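PDB 3D9W: putative acetyltransferase from Nocardia farcinica, which probably transfers an acetyl group from acetyl-coenzyme A to the amino group of arylamines, as an arylamine N-acetyltransferase. Local coordinates for residues V137-G142 against V188-F193; G102-V107 against R115-A120. All blocks are in the same frame, centred on the assembly; numbering follows the deposited sequence.

Contact 1: V137-G142 against V188-F193; sequences VGFGRG and VDRYTF
R190 reaches from strand 188-193 into the loop 137-142 and lies along one face of the F139 ring. Its CD sits over the middle of the ring, 3.5 Å from the F139 ring centroid, in a CH-pi contact. Its guanidinium stacks farther along, toward the F139 CD2 side. The two planes are nearly parallel, 12° apart. The phenyl and the arginine chain enter from opposite ends of the stack. R190 is extended as far as CD and then bends (chi3 -79°), which lays the guanidinium on the ring and turns its end toward the loop backbone. There two carbonyls meet its edge. R190 NH1 donates to G142 O at 2.9 Å, nearly straight at 170° and in the guanidinium plane. R190 NH2 donates to R141 O at 2.9 Å, a more bent bond. Both donors lie above the carbonyl planes. The F139 ring also touches Y191: F139 CE1 is 4.3 Å from Y191 CD2, at the edge of the tyrosine ring. R141 NH1 comes within 3.7 Å of R190 NH2, with the two guanidinium planes almost perpendicular. Each arginine has an acid outside the contact: R141 is bridged to E243, and R190 NH1 to D136. Q181 takes the NE of R190. The buried R190 guanidinium is thus held by carbonyls, a carboxylate, an amide and an aromatic face, which should fix its rotation. D136 is probably the aspartate of the family's Cys-His-Asp site, so R190 would be a second-shell residue that helps position it.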
loop_
_atom_site.group_PDB
_atom_site.type_symbol
_atom_site.label_atom_id
_atom_site.label_comp_id
_atom_site.label_asym_id
_atom_site.label_seq_id
_atom_site.Cartn_x
_atom_site.Cartn_y
_atom_site.Cartn_z
ATOM N N VAL A 137 -0.048 0.628 -4.776
ATOM C CA VAL A 137 -1.369 0.627 -4.176
ATOM C C VAL A 137 -1.415 0.200 -2.717
ATOM O O VAL A 137 -2.490 0.144 -2.121
ATOM C CB VAL A 137 -2.329 -0.290 -4.988
ATOM C CG1 VAL A 137 -2.572 0.296 -6.378
ATOM C CG2 VAL A 137 -1.736 -1.695 -5.100
ATOM N N GLY A 138 -0.264 -0.092 -2.130
ATOM C CA GLY A 138 -0.281 -0.539 -0.750
ATOM C C GLY A 138 0.483 0.302 0.252
ATOM O O GLY A 138 0.580 -0.077 1.424
ATOM N N PHE A 139 1.022 1.439 -0.193
ATOM C CA PHE A 139 1.785 2.294 0.707
ATOM C C PHE A 139 0.889 2.893 1.789
ATOM O O PHE A 139 1.322 3.081 2.925
ATOM C CB PHE A 139 2.489 3.424 -0.061
ATOM C CG PHE A 139 3.506 4.180 0.772
ATOM C CD1 PHE A 139 4.724 3.594 1.117
ATOM C CD2 PHE A 139 3.223 5.457 1.252
ATOM C CE1 PHE A 139 5.645 4.270 1.927
ATOM C CE2 PHE A 139 4.138 6.143 2.066
ATOM C CZ PHE A 139 5.351 5.544 2.402
ATOM N N GLY A 140 -0.357 3.199 1.431
ATOM C CA GLY A 140 -1.272 3.770 2.396
ATOM C C GLY A 140 -1.484 5.246 2.167
ATOM O O GLY A 140 -2.376 5.839 2.758
ATOM N N ARG A 141 -0.659 5.838 1.309
ATOM C CA ARG A 141 -0.752 7.255 0.987
ATOM C C ARG A 141 -0.662 7.438 -0.526
ATOM O O ARG A 141 0.048 8.315 -1.020
ATOM C CB ARG A 141 0.381 8.020 1.673
ATOM C CG ARG A 141 0.326 9.544 1.534
ATOM C CD ARG A 141 1.454 10.159 2.337
ATOM N NE ARG A 141 1.485 11.619 2.321
ATOM C CZ ARG A 141 1.816 12.355 1.266
ATOM N NH1 ARG A 141 2.144 11.781 0.111
ATOM N NH2 ARG A 141 1.850 13.672 1.382
ATOM N N GLY A 142 -1.389 6.607 -1.262
ATOM C CA GLY A 142 -1.353 6.699 -2.702
ATOM C C GLY A 142 0.033 6.337 -3.173
ATOM O O GLY A 142 0.748 5.629 -2.470
ATOM N N VAL A 188 10.645 14.970 0.462
ATOM C CA VAL A 188 11.316 13.879 1.119
ATOM C C VAL A 188 11.294 12.652 0.225
ATOM O O VAL A 188 10.445 12.516 -0.665
ATOM C CB VAL A 188 10.651 13.559 2.484
ATOM C CG1 VAL A 188 9.282 12.947 2.270
ATOM C CG2 VAL A 188 11.529 12.628 3.286
ATOM N N ASP A 189 12.261 11.773 0.458
ATOM C CA ASP A 189 12.370 10.538 -0.280
ATOM C C ASP A 189 11.474 9.514 0.418
ATOM O O ASP A 189 11.671 9.180 1.588
ATOM C CB ASP A 189 13.828 10.082 -0.289
ATOM C CG ASP A 189 14.440 10.051 1.106
ATOM O OD1 ASP A 189 14.175 9.089 1.861
ATOM O OD2 ASP A 189 15.182 10.995 1.458
ATOM N N ARG A 190 10.458 9.046 -0.291
ATOM C CA ARG A 190 9.567 8.067 0.289
ATOM C C ARG A 190 10.347 6.762 0.376
ATOM O O ARG A 190 10.655 6.289 1.467
ATOM C CB ARG A 190 8.309 7.888 -0.576
ATOM C CG ARG A 190 7.324 6.862 -0.014
ATOM C CD ARG A 190 6.147 6.556 -0.937
ATOM N NE ARG A 190 5.115 7.586 -0.889
ATOM C CZ ARG A 190 3.862 7.410 -1.304
ATOM N NH1 ARG A 190 3.484 6.236 -1.801
ATOM N NH2 ARG A 190 2.985 8.406 -1.221
ATOM N N TYR A 191 10.698 6.200 -0.774
ATOM C CA TYR A 191 11.423 4.944 -0.808
ATOM C C TYR A 191 12.316 4.815 -2.025
ATOM O O TYR A 191 12.367 5.697 -2.867
ATOM C CB TYR A 191 10.426 3.783 -0.801
ATOM C CG TYR A 191 9.374 3.834 -1.904
ATOM C CD1 TYR A 191 9.735 3.862 -3.255
ATOM C CD2 TYR A 191 8.013 3.850 -1.592
ATOM C CE1 TYR A 191 8.766 3.908 -4.258
ATOM C CE2 TYR A 191 7.043 3.896 -2.588
ATOM C CZ TYR A 191 7.423 3.926 -3.913
ATOM O OH TYR A 191 6.456 3.986 -4.885
ATOM N N THR A 192 13.020 3.698 -2.111
ATOM C CA THR A 192 13.872 3.431 -3.257
ATOM C C THR A 192 13.561 2.009 -3.727
ATOM O O THR A 192 13.121 1.179 -2.938
ATOM C CB THR A 192 15.361 3.488 -2.894
ATOM O OG1 THR A 192 15.691 2.380 -2.041
ATOM C CG2 THR A 192 15.691 4.791 -2.200
ATOM N N PHE A 193 13.774 1.729 -5.009
ATOM C CA PHE A 193 13.530 0.384 -5.519
ATOM C C PHE A 193 14.351 0.054 -6.752
ATOM O O PHE A 193 14.786 0.946 -7.481
ATOM C CB PHE A 193 12.042 0.169 -5.826
ATOM C CG PHE A 193 11.526 0.969 -6.987
ATOM C CD1 PHE A 193 11.094 2.274 -6.809
ATOM C CD2 PHE A 193 11.420 0.396 -8.245
ATOM C CE1 PHE A 193 10.553 2.989 -7.866
ATOM C CE2 PHE A 193 10.884 1.099 -9.305
ATOM C CZ PHE A 193 10.449 2.398 -9.121
#

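Contact 2: G102-V107 against R115-A120; sequences GHTGRV and RPATHA
The beta hairpin of strands 99-107 and 117-125 carries a classic beta bulge, in which T118 and H119 both face G105. G105 N donates to H119 O (3.0 Å), and H119 N returns a bond to G105 O (3.2 Å). One residue along, T104 and A120 form an antiparallel non-hydrogen-bonded pair. The methyl CG2 of T104 packs beside the CB of A117, while its OG1 bonds to Q198. Nearer the turn, with CG anti to its carbonyl carbon (chi1 -55°) and the chain extended to NE, R106 carries NH1 to R115 O. This bond is 3.2 Å from R106 NH1 to R115 O, in the carbonyl plane, and A117 CB lies over one face of the guanidinium. R115 bends round the carbonyl of V107, and its NH2 goes on to T108 O. Beside the base of H119, V107 CG2 meets H119 CB at 4.0 Å, the two side chains crossing at a slant. With CG anti to the backbone N (chi1 -180°), the imidazole extends beyond the strand pair, where NE2 bonds to D136. H119 also touches C82 of helix 82-95. C82, H119 and D136 are consistent with the Cys-His-Asp catalytic triad of arylamine N-acetyltransferases; here the histidine sits at the bulge.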
loop_
_atom_site.group_PDB
_atom_site.type_symbol
_atom_site.label_atom_id
_atom_site.label_comp_id
_atom_site.label_asym_id
_atom_site.label_seq_id
_atom_site.Cartn_x
_atom_site.Cartn_y
_atom_site.Cartn_z
ATOM N N GLY A 102 6.474 -7.879 -10.635
ATOM C CA GLY A 102 6.710 -7.202 -9.377
ATOM C C GLY A 102 8.084 -6.664 -9.067
ATOM O O GLY A 102 9.078 -7.070 -9.650
ATOM N N HIS A 103 8.112 -5.727 -8.128
ATOM C CA HIS A 103 9.339 -5.094 -7.651
ATOM C C HIS A 103 9.215 -4.891 -6.142
ATOM O O HIS A 103 8.124 -4.967 -5.575
ATOM C CB HIS A 103 9.568 -3.723 -8.303
ATOM C CG HIS A 103 9.835 -3.772 -9.778
ATOM N ND1 HIS A 103 10.505 -4.810 -10.385
ATOM C CD2 HIS A 103 9.584 -2.868 -10.757
ATOM C CE1 HIS A 103 10.658 -4.544 -11.671
ATOM N NE2 HIS A 103 10.109 -3.371 -11.921
ATOM N N THR A 104 10.343 -4.640 -5.496
ATOM C CA THR A 104 10.361 -4.415 -4.062
ATOM C C THR A 104 11.195 -3.187 -3.777
ATOM O O THR A 104 12.260 -2.991 -4.356
ATOM C CB THR A 104 10.970 -5.593 -3.299
ATOM O OG1 THR A 104 10.068 -6.701 -3.331
ATOM C CG2 THR A 104 11.212 -5.207 -1.860
ATOM N N GLY A 105 10.704 -2.357 -2.874
ATOM C CA GLY A 105 11.430 -1.158 -2.539
ATOM C C GLY A 105 11.796 -1.105 -1.077
ATOM O O GLY A 105 11.311 -1.903 -0.271
ATOM N N ARG A 106 12.673 -0.160 -0.749
ATOM C CA ARG A 106 13.124 0.062 0.619
ATOM C C ARG A 106 12.579 1.416 1.043
ATOM O O ARG A 106 12.946 2.445 0.477
ATOM C CB ARG A 106 14.650 0.116 0.699
ATOM C CG ARG A 106 15.389 -1.067 0.144
ATOM C CD ARG A 106 16.877 -0.805 0.248
ATOM N NE ARG A 106 17.699 -1.775 -0.474
ATOM C CZ ARG A 106 17.887 -3.033 -0.098
ATOM N NH1 ARG A 106 17.311 -3.502 0.999
ATOM N NH2 ARG A 106 18.674 -3.816 -0.812
ATOM N N VAL A 107 11.693 1.426 2.025
ATOM C CA VAL A 107 11.165 2.687 2.485
ATOM C C VAL A 107 12.277 3.385 3.248
ATOM O O VAL A 107 13.070 2.754 3.937
ATOM C CB VAL A 107 9.969 2.503 3.400
ATOM C CG1 VAL A 107 9.405 3.859 3.768
ATOM C CG2 VAL A 107 8.919 1.658 2.710
ATOM N N ARG A 115 17.262 0.307 4.884
ATOM C CA ARG A 115 16.144 -0.432 5.436
ATOM C C ARG A 115 15.835 -1.643 4.576
ATOM O O ARG A 115 16.285 -1.748 3.442
ATOM C CB ARG A 115 14.916 0.469 5.543
ATOM C CG ARG A 115 15.113 1.702 6.423
ATOM C CD ARG A 115 13.810 2.023 7.141
ATOM N NE ARG A 115 13.407 3.422 7.002
ATOM C CZ ARG A 115 12.312 3.952 7.560
ATOM N NH1 ARG A 115 11.497 3.204 8.305
ATOM N NH2 ARG A 115 12.022 5.237 7.368
ATOM N N PRO A 116 15.061 -2.582 5.111
ATOM C CA PRO A 116 14.692 -3.795 4.384
ATOM C C PRO A 116 13.917 -3.532 3.101
ATOM O O PRO A 116 13.168 -2.563 3.014
ATOM C CB PRO A 116 13.835 -4.545 5.391
ATOM C CG PRO A 116 14.352 -4.083 6.690
ATOM C CD PRO A 116 14.536 -2.621 6.482
ATOM N N ALA A 117 14.096 -4.395 2.107
ATOM C CA ALA A 117 13.349 -4.262 0.860
ATOM C C ALA A 117 12.091 -5.100 1.093
ATOM O O ALA A 117 12.045 -6.288 0.759
ATOM C CB ALA A 117 14.149 -4.807 -0.318
ATOM N N THR A 118 11.077 -4.473 1.683
ATOM C CA THR A 118 9.841 -5.166 2.001
ATOM C C THR A 118 8.592 -4.387 1.613
ATOM O O THR A 118 7.527 -4.557 2.213
ATOM C CB THR A 118 9.794 -5.483 3.501
ATOM O OG1 THR A 118 9.714 -4.266 4.246
ATOM C CG2 THR A 118 11.054 -6.227 3.924
ATOM N N HIS A 119 8.720 -3.528 0.607
ATOM C CA HIS A 119 7.581 -2.741 0.156
ATOM C C HIS A 119 7.133 -3.117 -1.262
ATOM O O HIS A 119 7.755 -2.724 -2.251
ATOM C CB HIS A 119 7.902 -1.254 0.209
ATOM C CG HIS A 119 6.766 -0.403 -0.240
ATOM N ND1 HIS A 119 5.548 -0.401 0.404
ATOM C CD2 HIS A 119 6.627 0.398 -1.321
ATOM C CE1 HIS A 119 4.705 0.363 -0.265
ATOM N NE2 HIS A 119 5.335 0.859 -1.316
ATOM N N ALA A 120 6.033 -3.860 -1.342
ATOM C CA ALA A 120 5.499 -4.327 -2.610
ATOM C C ALA A 120 5.178 -3.227 -3.615
ATOM O O ALA A 120 4.490 -2.253 -3.302
ATOM C CB ALA A 120 4.266 -5.171 -2.354
#

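Strand 188-193 of contact 1 lies next to strand 99-107 of contact 2 in one antiparallel sheet. T192 O and R106 N probably share a hydrogen bond between them. Contact 1 is buried, and side chains do its work: an arginine binds loop carbonyls and stacks on a ring. Contact 2 is partly buried and rests more on backbone pairing, with arginines at its turn end. F139 of contact 1 meets H119 of contact 2 edge-to-face, and Y191 also meets that imidazole. D136 joins them further, since one carboxylate oxygen takes R190 and the other takes H119. Both contacts therefore border the probable active site.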